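Local atomic coordinates of phosphate-binding protein (Xanthomonas axonopodis pv. citri, PDB entry 5UB3), a protein that probably acts as a periplasmic binding-protein receptor, captured here with chloride, that is paired with a diguanylate cyclase in bacterial signalling. Residues A[106-111]-A[137-142]; A[131-136]-A[202-207]; A[166-171]-A[198-203]; A[183-186]-A[190-193]. All coordinates share one frame; numbering follows the deposited sequence.

Interaction 1: A[106-111]-A[137-142]; sequences HSLSQL and NGIACD
Ile-139 and Leu-108 make the main contact where a Schellman motif ends helix 124-136 and packs against the loop between strands 92-100 and 115-118, in one lobe of a fold of the periplasmic binding protein type. The CD1 methyl of Ile-139 does the touching: it lies 3.8 Å from CG of Leu-108 and 3.3 Å from the Leu-108 backbone O, and CA of Ser-109 borders the same methyl. This reach follows from an extended outer chain, with CD1 of Ile-139 anti to CA (chi2 172°). The CD2 methyl of Leu-108 meets Asn-137 instead, the two side chains crossing at about a right angle, with Leu-108 CD2 3.6 Å from Asn-137 ND2. A hydrogen bond from that nitrogen to the backbone O of Glu-133 holds the amide in place, so its contact with the leucine methyl is van der Waals packing and not a polar bond.

Further out, the backbone sets both partners. Gly-138, at positive phi, is the C-prime residue, with its N bonded to Leu-135 O, while Ile-139 N pairs with Leu-134 O. On the loop side, the short 3-10 turn closes through Leu-111 N to Leu-108 O at 2.9 Å, so the carbonyl beneath the isoleucine methyl is already engaged. The turn is tied at its start by His-106 N, which donates to Gln-110 OE1 over 2.6 Å from above the amide plane.

Interaction 2: A[131-136]-A[202-207]; sequences MLELLR and IVHRTA
Glu-133 sets OE2 at the edge of the His-204 ring and lays its carboxylate carbon on the methyl of Thr-206, joining helix 124-136 to strand 200-205 at a classic beta bulge, where Val-203 and His-204 both face Phe-97. The histidine NE2 donates to Glu-133 OE2 over 2.7 Å with an N-H...O angle of 171°. The oxygen lies nearly in the ring plane, yet the carboxylate itself is turned 62° from that plane and receives the bond on its anti side. A bend at chi2 (78°) of Glu-133 folds the carboxylate across Thr-206, whose CG2 stands 3.6 Å from Glu-133 CD. The threonine hydroxyl is engaged elsewhere, with Thr-95 N and Ala-207 O.

Two waters extend the polar link. One donates to Glu-133 OE2 and to Arg-205 O, the latter at 3.0 Å; the other donates to Glu-133 OE1 and accepts from Ala-207 N. Arg-136 adds a weak, long salt bridge from NH1 to Glu-133 OE1. Together, the histidine N-H, the two donating waters and this arginine would tend to stabilise a buried carboxylate. The guanidinium of Arg-136 is backed on one face by CD2 of Leu-132, 3.7 Å above its plane.

Interaction 3: A[166-171]-A[198-203]; sequences NVAAFV and RDFRIV
Phe-200 points its ring at the flank of helix 164-172, and Ala-168 and Val-171, three residues, about one turn, apart, receive it. This is helix-on-strand packing within the lobe of the periplasmic binding protein fold that contains strand 200-205, which pairs antiparallel with strand 92-100. The evidence for the ring's orientation is twofold. The backbone O of Ala-168 meets the ring at its edge, near the ring plane, 3.4 Å from Phe-200 CZ; the far end of the ring is thus directed at a helix carbonyl, an approach consistent with a weak C-H...O attraction. Beside it, CG1 of Val-171 comes within 3.9 Å of Phe-200 CE1, obliquely, while CB of Ala-168 is more distant, 4.3 Å from CE2 of Phe-200.

Torsions account for the match. Val-171 holds CG1 anti to its N (chi1 -177°), which places that methyl by the ring rather than its sister branch. Phe-200 has CG anti to the carbonyl carbon (chi1 -66°), carrying the ring toward the helix, whose nearest CA, that of Val-171, is 8.7 Å from CA of Phe-200.

The ring also touches Met-192 and Trp-186 and meets Phe-98, planes at about 45°. All three touching residues are buried. A polar tie runs beside this packing, since Asp-199 OD2 is hydrogen-bonded to His-172 NE2. In the helix itself, the turn preceding Val-171 is closed by Phe-170 N donating to Asn-166 O at 2.8 Å.

Interaction 4: A[183-186]-A[190-193]; sequences NVDW and RHMP
The backbone oxygens of Trp-186 and Met-192 are bridged by one water, which donates to both; its bond to Met-192 O measures 2.7 Å. Together with a Met-aromatic contact between the same two residues, it fastens the weakly bonded helix 183-186 to the loop that returns beside it, in one lobe of the periplasmic binding protein fold. The loop leads to Pro-193, the N-cap residue of helix 194-197. The backbones run close here, with CA of Trp-186 and CA of Met-192 5.6 Å apart.

Two conformers are modelled for Met-192, so the placing of its side chain is tentative. In the one described, SD sits 4.5 Å from the centroid of the six-membered ring of Trp-186, 37° off the ring normal, and CE of Met-192 approaches CZ3 of Trp-186 at 3.5 Å obliquely. CG of Met-192 lies above one face, offset toward the rim, and is also 3.4 Å from Trp-186 O. In this conformer bends at both chi2 and chi3 appear to bring sulfur and methyl back to the indole. CB of Trp-186 points away from the loop, and a chi1 of -173° swings the indole round to the methionine. The ring also has a cation-pi partner in Lys-197 and meets Phe-98.

Asp-185 and His-191 add a looser polar approach. The carboxylate's main partner is Lys-164, in a salt bridge to OD1, and Ser-182 OG accepts from Asp-185 N. Against His-191 the carboxylate and ring planes stand 73° apart, with OD1 of Asp-185 3.6 Å from ND1 of His-191.

All four contacts lie in one lobe of the chain. Interactions 1 and 2, whose segments alternate along the chain, have centres about 9 Å apart and join where helix 124-136 runs into the turn before strand 141-143 and where Leu-108 CB packs on His-204 ND1 at 3.6 Å. Interaction 1 closes before interactions 3 and 4 open. Interactions 2 and 3, centres about 16 Å apart, both use strand 200-205: Phe-200 meets helix 164-172, His-204 meets helix 124-136. Interaction 4 is nested inside the loops closed by both; it touches interaction 3, centres about 10 Å apart, through Phe-200 and Met-192. Strand 200-205 thus ties two helices into the same lobe.

Interaction 1: A[106-111]-A[137-142]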
loop_
_atom_site.group_PDB
_atom_site.type_symbol
_atom_site.label_atom_id
_atom_site.label_comp_id
_atom_site.label_asym_id
_atom_site.label_seq_id
_atom_site.Cartn_x
_atom_site.Cartn_y
_atom_site.Cartn_z
ATOM N N HIS A 106 -11.232 -3.137 23.994
ATOM C CA HIS A 106 -12.454 -3.149 23.196
ATOM C C HIS A 106 -12.619 -2.016 22.202
ATOM O O HIS A 106 -13.520 -2.068 21.399
ATOM C CB HIS A 106 -13.676 -3.237 24.108
ATOM C CG HIS A 106 -13.781 -4.574 24.741
ATOM N ND1 HIS A 106 -13.073 -4.901 25.886
ATOM C CD2 HIS A 106 -14.380 -5.711 24.321
ATOM C CE1 HIS A 106 -13.295 -6.167 26.183
ATOM N NE2 HIS A 106 -14.069 -6.685 25.240
ATOM N N SER A 107 -11.734 -1.028 22.226
ATOM C CA SER A 107 -11.920 0.113 21.377
ATOM C C SER A 107 -10.557 0.656 21.076
ATOM O O SER A 107 -9.619 0.432 21.822
ATOM C CB SER A 107 -12.726 1.210 22.108
ATOM O OG SER A 107 -11.969 1.704 23.185
ATOM N N LEU A 108 -10.487 1.487 20.065
ATOM C CA LEU A 108 -9.239 2.216 19.788
ATOM C C LEU A 108 -8.646 3.000 20.964
ATOM O O LEU A 108 -7.390 2.993 21.181
ATOM C CB LEU A 108 -9.437 3.165 18.588
ATOM C CG LEU A 108 -8.107 3.641 18.005
ATOM C CD1 LEU A 108 -7.378 2.566 17.199
ATOM C CD2 LEU A 108 -8.436 4.906 17.220
ATOM N N SER A 109 -9.508 3.720 21.688
ATOM C CA SER A 109 -9.071 4.536 22.848
ATOM C C SER A 109 -8.322 3.708 23.862
ATOM O O SER A 109 -7.333 4.147 24.426
ATOM C CB SER A 109 -10.294 5.184 23.536
ATOM O OG SER A 109 -11.082 5.968 22.596
ATOM N N GLN A 110 -8.743 2.470 24.049
ATOM C CA GLN A 110 -8.029 1.536 24.978
ATOM C C GLN A 110 -6.700 0.998 24.484
ATOM O O GLN A 110 -6.062 0.176 25.179
ATOM C CB GLN A 110 -8.944 0.378 25.341
ATOM C CG GLN A 110 -10.171 0.848 26.106
ATOM C CD GLN A 110 -11.211 -0.251 26.277
ATOM O OE1 GLN A 110 -10.974 -1.396 25.958
ATOM N NE2 GLN A 110 -12.369 0.113 26.810
ATOM N N LEU A 111 -6.236 1.462 23.314
ATOM C CA LEU A 111 -4.842 1.239 22.936
ATOM C C LEU A 111 -3.824 1.898 23.881
ATOM O O LEU A 111 -2.664 1.455 23.932
ATOM C CB LEU A 111 -4.527 1.763 21.538
ATOM C CG LEU A 111 -4.407 0.715 20.479
ATOM C CD1 LEU A 111 -5.798 0.107 20.239
ATOM C CD2 LEU A 111 -3.873 1.402 19.239
ATOM N N ASN A 137 -7.490 10.647 16.901
ATOM C CA ASN A 137 -8.057 10.374 18.209
ATOM C C ASN A 137 -7.182 10.791 19.386
ATOM O O ASN A 137 -7.507 10.487 20.531
ATOM C CB ASN A 137 -8.428 8.895 18.262
ATOM C CG ASN A 137 -9.655 8.598 17.405
ATOM O OD1 ASN A 137 -10.810 8.735 17.850
ATOM N ND2 ASN A 137 -9.406 8.251 16.155
ATOM N N GLY A 138 -6.083 11.483 19.115
ATOM C CA GLY A 138 -5.231 11.998 20.149
ATOM C C GLY A 138 -4.515 10.938 20.933
ATOM O O GLY A 138 -4.120 11.169 22.090
ATOM N N ILE A 139 -4.326 9.774 20.318
ATOM C CA ILE A 139 -3.744 8.627 20.989
ATOM C C ILE A 139 -2.244 8.647 20.650
ATOM O O ILE A 139 -1.819 8.330 19.502
ATOM C CB ILE A 139 -4.376 7.318 20.536
ATOM C CG1 ILE A 139 -5.823 7.264 21.004
ATOM C CG2 ILE A 139 -3.579 6.140 21.044
ATOM C CD1 ILE A 139 -6.595 6.104 20.451
ATOM N N ALA A 140 -1.429 9.004 21.632
ATOM C CA ALA A 140 0.002 9.026 21.425
ATOM C C ALA A 140 0.513 7.601 21.173
ATOM O O ALA A 140 0.028 6.621 21.758
ATOM C CB ALA A 140 0.692 9.656 22.618
ATOM N N CYS A 141 1.456 7.498 20.258
ATOM C CA CYS A 141 1.965 6.204 19.899
ATOM C C CYS A 141 3.423 6.313 19.564
ATOM O O CYS A 141 3.782 6.652 18.454
ATOM C CB CYS A 141 1.143 5.631 18.752
ATOM S SG CYS A 141 1.437 3.829 18.577
ATOM N N ASP A 142 4.272 6.042 20.573
ATOM C CA ASP A 142 5.671 6.202 20.465
ATOM C C ASP A 142 6.295 4.991 19.843
ATOM O O ASP A 142 5.809 3.861 20.046
ATOM C CB ASP A 142 6.288 6.393 21.854
ATOM C CG ASP A 142 5.708 7.617 22.589
ATOM O OD1 ASP A 142 5.758 8.704 22.016
ATOM O OD2 ASP A 142 5.264 7.468 23.727
#

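Interaction 2: A[131-136]-A[202-207]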
loop_
_atom_site.group_PDB
_atom_site.type_symbol
_atom_site.label_atom_id
_atom_site.label_comp_id
_atom_site.label_asym_id
_atom_site.label_seq_id
_atom_site.Cartn_x
_atom_site.Cartn_y
_atom_site.Cartn_z
ATOM N N MET A 131 -1.722 4.882 11.828
ATOM C CA MET A 131 -1.096 5.983 12.537
ATOM C C MET A 131 -1.960 7.236 12.415
ATOM O O MET A 131 -2.115 7.993 13.351
ATOM C CB MET A 131 0.313 6.328 12.015
ATOM C CG MET A 131 1.380 5.357 12.404
ATOM S SD MET A 131 1.573 5.227 14.192
ATOM C CE MET A 131 3.134 6.061 14.381
ATOM N N LEU A 132 -2.515 7.450 11.234
ATOM C CA LEU A 132 -3.399 8.588 11.040
ATOM C C LEU A 132 -4.551 8.487 12.015
ATOM O O LEU A 132 -4.915 9.478 12.616
ATOM C CB LEU A 132 -3.944 8.637 9.595
ATOM C CG LEU A 132 -4.879 9.760 9.297
ATOM C CD1 LEU A 132 -4.189 11.080 9.612
ATOM C CD2 LEU A 132 -5.282 9.651 7.833
ATOM N N GLU A 133 -5.117 7.290 12.132
ATOM C CA GLU A 133 -6.247 7.087 13.003
ATOM C C GLU A 133 -5.915 7.456 14.434
ATOM O O GLU A 133 -6.733 8.043 15.135
ATOM C CB GLU A 133 -6.782 5.679 12.914
ATOM C CG GLU A 133 -8.237 5.567 13.348
ATOM C CD GLU A 133 -9.247 6.031 12.292
ATOM O OE1 GLU A 133 -8.864 6.695 11.288
ATOM O OE2 GLU A 133 -10.418 5.694 12.520
ATOM N N LEU A 134 -4.723 7.118 14.867
ATOM C CA LEU A 134 -4.345 7.390 16.213
ATOM C C LEU A 134 -4.188 8.888 16.385
ATOM O O LEU A 134 -4.611 9.445 17.395
ATOM C CB LEU A 134 -3.075 6.625 16.599
ATOM C CG LEU A 134 -3.208 5.106 16.655
ATOM C CD1 LEU A 134 -1.840 4.562 17.036
ATOM C CD2 LEU A 134 -4.279 4.595 17.558
ATOM N N LEU A 135 -3.608 9.546 15.397
ATOM C CA LEU A 135 -3.478 10.976 15.477
ATOM C C LEU A 135 -4.824 11.688 15.640
ATOM O O LEU A 135 -4.973 12.554 16.515
ATOM C CB LEU A 135 -2.721 11.542 14.281
ATOM C CG LEU A 135 -1.228 11.359 14.248
ATOM C CD1 LEU A 135 -0.810 11.774 12.868
ATOM C CD2 LEU A 135 -0.417 12.173 15.256
ATOM N N ARG A 136 -5.784 11.289 14.832
ATOM C CA ARG A 136 -7.113 11.909 14.864
ATOM C C ARG A 136 -7.766 11.761 16.219
ATOM O O ARG A 136 -8.481 12.650 16.635
ATOM C CB ARG A 136 -8.047 11.293 13.802
ATOM C CG ARG A 136 -7.698 11.727 12.391
ATOM C CD ARG A 136 -8.215 10.700 11.415
ATOM N NE ARG A 136 -8.203 11.217 10.060
ATOM C CZ ARG A 136 -8.729 10.584 9.011
ATOM N NH1 ARG A 136 -9.268 9.389 9.119
ATOM N NH2 ARG A 136 -8.717 11.167 7.830
ATOM N N ILE A 202 -12.025 -7.814 16.073
ATOM C CA ILE A 202 -11.825 -6.464 15.529
ATOM C C ILE A 202 -12.292 -5.391 16.512
ATOM O O ILE A 202 -13.412 -5.426 16.983
ATOM C CB ILE A 202 -12.518 -6.326 14.175
ATOM C CG1 ILE A 202 -11.898 -7.351 13.192
ATOM C CG2 ILE A 202 -12.393 -4.911 13.671
ATOM C CD1 ILE A 202 -12.831 -7.672 12.063
ATOM N N VAL A 203 -11.411 -4.449 16.857
ATOM C CA VAL A 203 -11.769 -3.387 17.791
ATOM C C VAL A 203 -12.014 -2.019 17.158
ATOM O O VAL A 203 -12.562 -1.147 17.812
ATOM C CB VAL A 203 -10.767 -3.285 18.994
ATOM C CG1 VAL A 203 -10.820 -4.577 19.768
ATOM C CG2 VAL A 203 -9.349 -2.944 18.564
ATOM N N HIS A 204 -11.620 -1.823 15.903
ATOM C CA HIS A 204 -11.800 -0.537 15.286
ATOM C C HIS A 204 -11.627 -0.674 13.788
ATOM O O HIS A 204 -10.821 -1.501 13.300
ATOM C CB HIS A 204 -10.777 0.432 15.800
ATOM C CG HIS A 204 -10.978 1.817 15.296
ATOM N ND1 HIS A 204 -11.853 2.699 15.894
ATOM C CD2 HIS A 204 -10.483 2.456 14.206
ATOM C CE1 HIS A 204 -11.840 3.844 15.235
ATOM N NE2 HIS A 204 -11.044 3.714 14.189
ATOM N N ARG A 205 -12.337 0.171 13.074
ATOM C CA ARG A 205 -12.226 0.224 11.604
ATOM C C ARG A 205 -12.027 1.649 11.195
ATOM O O ARG A 205 -12.712 2.490 11.736
ATOM C CB ARG A 205 -13.527 -0.335 10.944
ATOM C CG ARG A 205 -13.716 -1.824 11.131
ATOM C CD ARG A 205 -14.966 -2.361 10.443
ATOM N NE ARG A 205 -15.031 -3.832 10.540
ATOM C CZ ARG A 205 -14.819 -4.724 9.541
ATOM N NH1 ARG A 205 -14.553 -4.359 8.297
ATOM N NH2 ARG A 205 -14.929 -6.040 9.777
ATOM N N THR A 206 -11.121 1.921 10.234
ATOM C CA THR A 206 -10.988 3.236 9.678
ATOM C C THR A 206 -11.974 3.411 8.538
ATOM O O THR A 206 -12.612 2.454 8.101
ATOM C CB THR A 206 -9.553 3.524 9.150
ATOM O OG1 THR A 206 -9.296 2.777 7.957
ATOM C CG2 THR A 206 -8.492 3.181 10.229
ATOM N N ALA A 207 -12.040 4.642 8.057
ATOM C CA ALA A 207 -12.842 4.987 6.849
ATOM C C ALA A 207 -12.150 4.372 5.658
ATOM O O ALA A 207 -10.917 4.205 5.682
ATOM C CB ALA A 207 -12.932 6.518 6.673
HETATM O O HOH W 1 -13.637 5.124 12.747
HETATM O O HOH W 2 -10.950 6.837 9.621
#

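Interaction 3: A[166-171]-A[198-203]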
loop_
_atom_site.group_PDB
_atom_site.type_symbol
_atom_site.label_atom_id
_atom_site.label_comp_id
_atom_site.label_asym_id
_atom_site.label_seq_id
_atom_site.Cartn_x
_atom_site.Cartn_y
_atom_site.Cartn_z
ATOM N N ASN A 166 3.478 -11.402 10.203
ATOM C CA ASN A 166 4.057 -11.054 11.511
ATOM C C ASN A 166 3.127 -10.217 12.395
ATOM O O ASN A 166 3.025 -10.440 13.587
ATOM C CB ASN A 166 5.413 -10.380 11.336
ATOM C CG ASN A 166 6.545 -11.367 11.018
ATOM O OD1 ASN A 166 6.358 -12.582 10.932
ATOM N ND2 ASN A 166 7.722 -10.827 10.867
ATOM N N VAL A 167 2.420 -9.263 11.820
ATOM C CA VAL A 167 1.435 -8.522 12.616
ATOM C C VAL A 167 0.476 -9.531 13.258
ATOM O O VAL A 167 0.221 -9.510 14.439
ATOM C CB VAL A 167 0.654 -7.557 11.737
ATOM C CG1 VAL A 167 -0.455 -6.911 12.520
ATOM C CG2 VAL A 167 1.574 -6.480 11.188
ATOM N N ALA A 168 -0.091 -10.424 12.437
ATOM C CA ALA A 168 -1.045 -11.380 12.951
ATOM C C ALA A 168 -0.344 -12.291 13.983
ATOM O O ALA A 168 -0.815 -12.474 15.083
ATOM C CB ALA A 168 -1.626 -12.181 11.799
ATOM N N ALA A 169 0.838 -12.779 13.640
ATOM C CA ALA A 169 1.573 -13.703 14.514
ATOM C C ALA A 169 1.989 -13.141 15.849
ATOM O O ALA A 169 1.857 -13.805 16.870
ATOM C CB ALA A 169 2.784 -14.259 13.785
ATOM N N PHE A 170 2.486 -11.895 15.869
ATOM C CA PHE A 170 2.896 -11.263 17.139
ATOM C C PHE A 170 1.742 -11.028 18.052
ATOM O O PHE A 170 1.885 -11.136 19.242
ATOM C CB PHE A 170 3.616 -9.905 16.934
ATOM C CG PHE A 170 5.069 -10.040 16.638
ATOM C CD1 PHE A 170 5.494 -10.536 15.440
ATOM C CD2 PHE A 170 6.006 -9.635 17.556
ATOM C CE1 PHE A 170 6.838 -10.663 15.170
ATOM C CE2 PHE A 170 7.354 -9.744 17.292
ATOM C CZ PHE A 170 7.768 -10.261 16.102
ATOM N N VAL A 171 0.605 -10.649 17.505
ATOM C CA VAL A 171 -0.587 -10.445 18.333
ATOM C C VAL A 171 -1.096 -11.806 18.797
ATOM O O VAL A 171 -1.530 -11.955 19.966
ATOM C CB VAL A 171 -1.693 -9.653 17.627
ATOM C CG1 VAL A 171 -2.873 -9.415 18.557
ATOM C CG2 VAL A 171 -1.134 -8.335 17.213
ATOM N N ARG A 198 -9.262 -16.927 14.334
ATOM C CA ARG A 198 -10.329 -17.371 15.240
ATOM C C ARG A 198 -10.111 -16.872 16.664
ATOM O O ARG A 198 -11.068 -16.753 17.401
ATOM C CB ARG A 198 -10.463 -18.899 15.230
ATOM C CG ARG A 198 -9.310 -19.612 15.889
ATOM C CD ARG A 198 -9.288 -21.053 15.444
ATOM N NE ARG A 198 -8.398 -21.885 16.238
ATOM C CZ ARG A 198 -8.050 -23.132 15.917
ATOM N NH1 ARG A 198 -8.499 -23.692 14.793
ATOM N NH2 ARG A 198 -7.220 -23.815 16.680
ATOM N N ASP A 199 -8.866 -16.564 17.033
ATOM C CA ASP A 199 -8.592 -16.004 18.366
ATOM C C ASP A 199 -8.642 -14.490 18.472
ATOM O O ASP A 199 -8.361 -13.935 19.532
ATOM C CB ASP A 199 -7.293 -16.569 18.891
ATOM C CG ASP A 199 -7.387 -18.089 19.210
ATOM O OD1 ASP A 199 -8.423 -18.584 19.636
ATOM O OD2 ASP A 199 -6.392 -18.765 19.006
ATOM N N PHE A 200 -9.023 -13.823 17.377
ATOM C CA PHE A 200 -9.029 -12.378 17.286
ATOM C C PHE A 200 -10.405 -11.739 17.204
ATOM O O PHE A 200 -11.348 -12.304 16.682
ATOM C CB PHE A 200 -8.274 -11.934 16.008
ATOM C CG PHE A 200 -6.817 -12.229 16.002
ATOM C CD1 PHE A 200 -6.077 -12.308 17.171
ATOM C CD2 PHE A 200 -6.156 -12.353 14.817
ATOM C CE1 PHE A 200 -4.715 -12.549 17.126
ATOM C CE2 PHE A 200 -4.770 -12.617 14.757
ATOM C CZ PHE A 200 -4.059 -12.690 15.914
ATOM N N ARG A 201 -10.455 -10.503 17.657
ATOM C CA ARG A 201 -11.609 -9.668 17.618
ATOM C C ARG A 201 -11.176 -8.333 16.959
ATOM O O ARG A 201 -10.132 -7.740 17.312
ATOM C CB ARG A 201 -12.025 -9.460 19.077
ATOM C CG ARG A 201 -13.135 -8.485 19.354
ATOM C CD ARG A 201 -13.748 -8.768 20.741
ATOM N NE ARG A 201 -12.739 -8.964 21.803
ATOM C CZ ARG A 201 -12.055 -7.985 22.343
ATOM N NH1 ARG A 201 -12.254 -6.746 21.923
ATOM N NH2 ARG A 201 -11.147 -8.239 23.288
ATOM N N ILE A 202 -12.025 -7.814 16.073
ATOM C CA ILE A 202 -11.825 -6.464 15.529
ATOM C C ILE A 202 -12.292 -5.391 16.512
ATOM O O ILE A 202 -13.412 -5.426 16.983
ATOM C CB ILE A 202 -12.518 -6.326 14.175
ATOM C CG1 ILE A 202 -11.898 -7.351 13.192
ATOM C CG2 ILE A 202 -12.393 -4.911 13.671
ATOM C CD1 ILE A 202 -12.831 -7.672 12.063
ATOM N N VAL A 203 -11.411 -4.449 16.857
ATOM C CA VAL A 203 -11.769 -3.387 17.791
ATOM C C VAL A 203 -12.014 -2.019 17.158
ATOM O O VAL A 203 -12.562 -1.147 17.812
ATOM C CB VAL A 203 -10.767 -3.285 18.994
ATOM C CG1 VAL A 203 -10.820 -4.577 19.768
ATOM C CG2 VAL A 203 -9.349 -2.944 18.564
#

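Interaction 4: A[183-186]-A[190-193]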
loop_
_atom_site.group_PDB
_atom_site.type_symbol
_atom_site.label_atom_id
_atom_site.label_comp_id
_atom_site.label_asym_id
_atom_site.label_seq_id
_atom_site.Cartn_x
_atom_site.Cartn_y
_atom_site.Cartn_z
ATOM N N ASN A 183 -8.795 -4.611 5.682
ATOM C CA ASN A 183 -9.946 -5.484 5.710
ATOM C C ASN A 183 -9.810 -6.601 4.732
ATOM O O ASN A 183 -10.292 -7.653 4.957
ATOM C CB ASN A 183 -11.196 -4.693 5.429
ATOM C CG ASN A 183 -11.197 -4.093 4.040
ATOM O OD1 ASN A 183 -10.261 -3.419 3.592
ATOM N ND2 ASN A 183 -12.259 -4.374 3.336
ATOM N N VAL A 184 -9.067 -6.387 3.659
ATOM C CA VAL A 184 -8.832 -7.447 2.670
ATOM C C VAL A 184 -7.847 -8.484 3.184
ATOM O O VAL A 184 -8.038 -9.723 3.045
ATOM C CB VAL A 184 -8.293 -6.868 1.370
ATOM C CG1 VAL A 184 -8.124 -7.978 0.328
ATOM C CG2 VAL A 184 -9.227 -5.799 0.863
ATOM N N ASP A 185 -6.789 -7.982 3.804
ATOM C CA ASP A 185 -5.829 -8.829 4.467
ATOM C C ASP A 185 -6.461 -9.759 5.471
ATOM O O ASP A 185 -6.083 -10.915 5.554
ATOM C CB ASP A 185 -4.838 -7.995 5.255
ATOM C CG ASP A 185 -3.927 -7.185 4.409
ATOM O OD1 ASP A 185 -3.657 -7.494 3.231
ATOM O OD2 ASP A 185 -3.403 -6.224 4.989
ATOM N N TRP A 186 -7.444 -9.257 6.215
ATOM C CA TRP A 186 -8.171 -10.023 7.189
ATOM C C TRP A 186 -8.710 -11.350 6.640
ATOM O O TRP A 186 -8.763 -12.332 7.358
ATOM C CB TRP A 186 -9.325 -9.184 7.687
ATOM C CG TRP A 186 -10.117 -9.758 8.829
ATOM C CD1 TRP A 186 -11.419 -10.171 8.790
ATOM C CD2 TRP A 186 -9.672 -9.935 10.210
ATOM N NE1 TRP A 186 -11.803 -10.588 10.039
ATOM C CE2 TRP A 186 -10.761 -10.448 10.925
ATOM C CE3 TRP A 186 -8.462 -9.701 10.884
ATOM C CZ2 TRP A 186 -10.697 -10.735 12.303
ATOM C CZ3 TRP A 186 -8.387 -9.976 12.267
ATOM C CH2 TRP A 186 -9.504 -10.495 12.952
ATOM N N ARG A 190 -3.006 -16.131 3.716
ATOM C CA ARG A 190 -1.534 -16.047 3.833
ATOM C C ARG A 190 -1.123 -14.992 4.852
ATOM O O ARG A 190 -0.103 -15.127 5.518
ATOM C CB ARG A 190 -0.862 -15.712 2.508
ATOM C CG ARG A 190 -0.703 -16.911 1.560
ATOM C CD ARG A 190 -0.518 -16.424 0.131
ATOM N NE ARG A 190 -1.540 -15.410 -0.154
ATOM C CZ ARG A 190 -1.440 -14.404 -1.019
ATOM N NH1 ARG A 190 -0.363 -14.235 -1.780
ATOM N NH2 ARG A 190 -2.456 -13.560 -1.129
ATOM N N HIS A 191 -1.934 -13.943 4.966
ATOM C CA HIS A 191 -1.689 -12.844 5.901
ATOM C C HIS A 191 -2.350 -13.067 7.254
ATOM O O HIS A 191 -1.779 -12.730 8.264
ATOM C CB HIS A 191 -2.178 -11.522 5.277
ATOM C CG HIS A 191 -1.525 -11.219 3.963
ATOM N ND1 HIS A 191 -2.215 -10.750 2.867
ATOM C CD2 HIS A 191 -0.245 -11.376 3.561
ATOM C CE1 HIS A 191 -1.378 -10.577 1.863
ATOM N NE2 HIS A 191 -0.179 -10.959 2.256
ATOM N N MET A 192 -3.561 -13.620 7.265
ATOM C CA MET A 192 -4.303 -13.856 8.500
ATOM C C MET A 192 -4.744 -15.325 8.548
ATOM O O MET A 192 -5.897 -15.621 8.232
ATOM C CB MET A 192 -5.484 -12.901 8.581
ATOM C CG MET A 192 -6.497 -13.177 9.685
ATOM S SD MET A 192 -5.938 -12.896 11.385
ATOM C CE MET A 192 -5.276 -11.244 11.186
ATOM N N PRO A 193 -3.829 -16.239 8.957
ATOM C CA PRO A 193 -4.131 -17.683 9.080
ATOM C C PRO A 193 -5.351 -17.925 9.934
ATOM O O PRO A 193 -5.517 -17.319 10.985
ATOM C CB PRO A 193 -2.890 -18.301 9.745
ATOM C CG PRO A 193 -1.840 -17.273 9.682
ATOM C CD PRO A 193 -2.499 -15.937 9.521
HETATM O O HOH W 3 -7.999 -14.716 6.881
#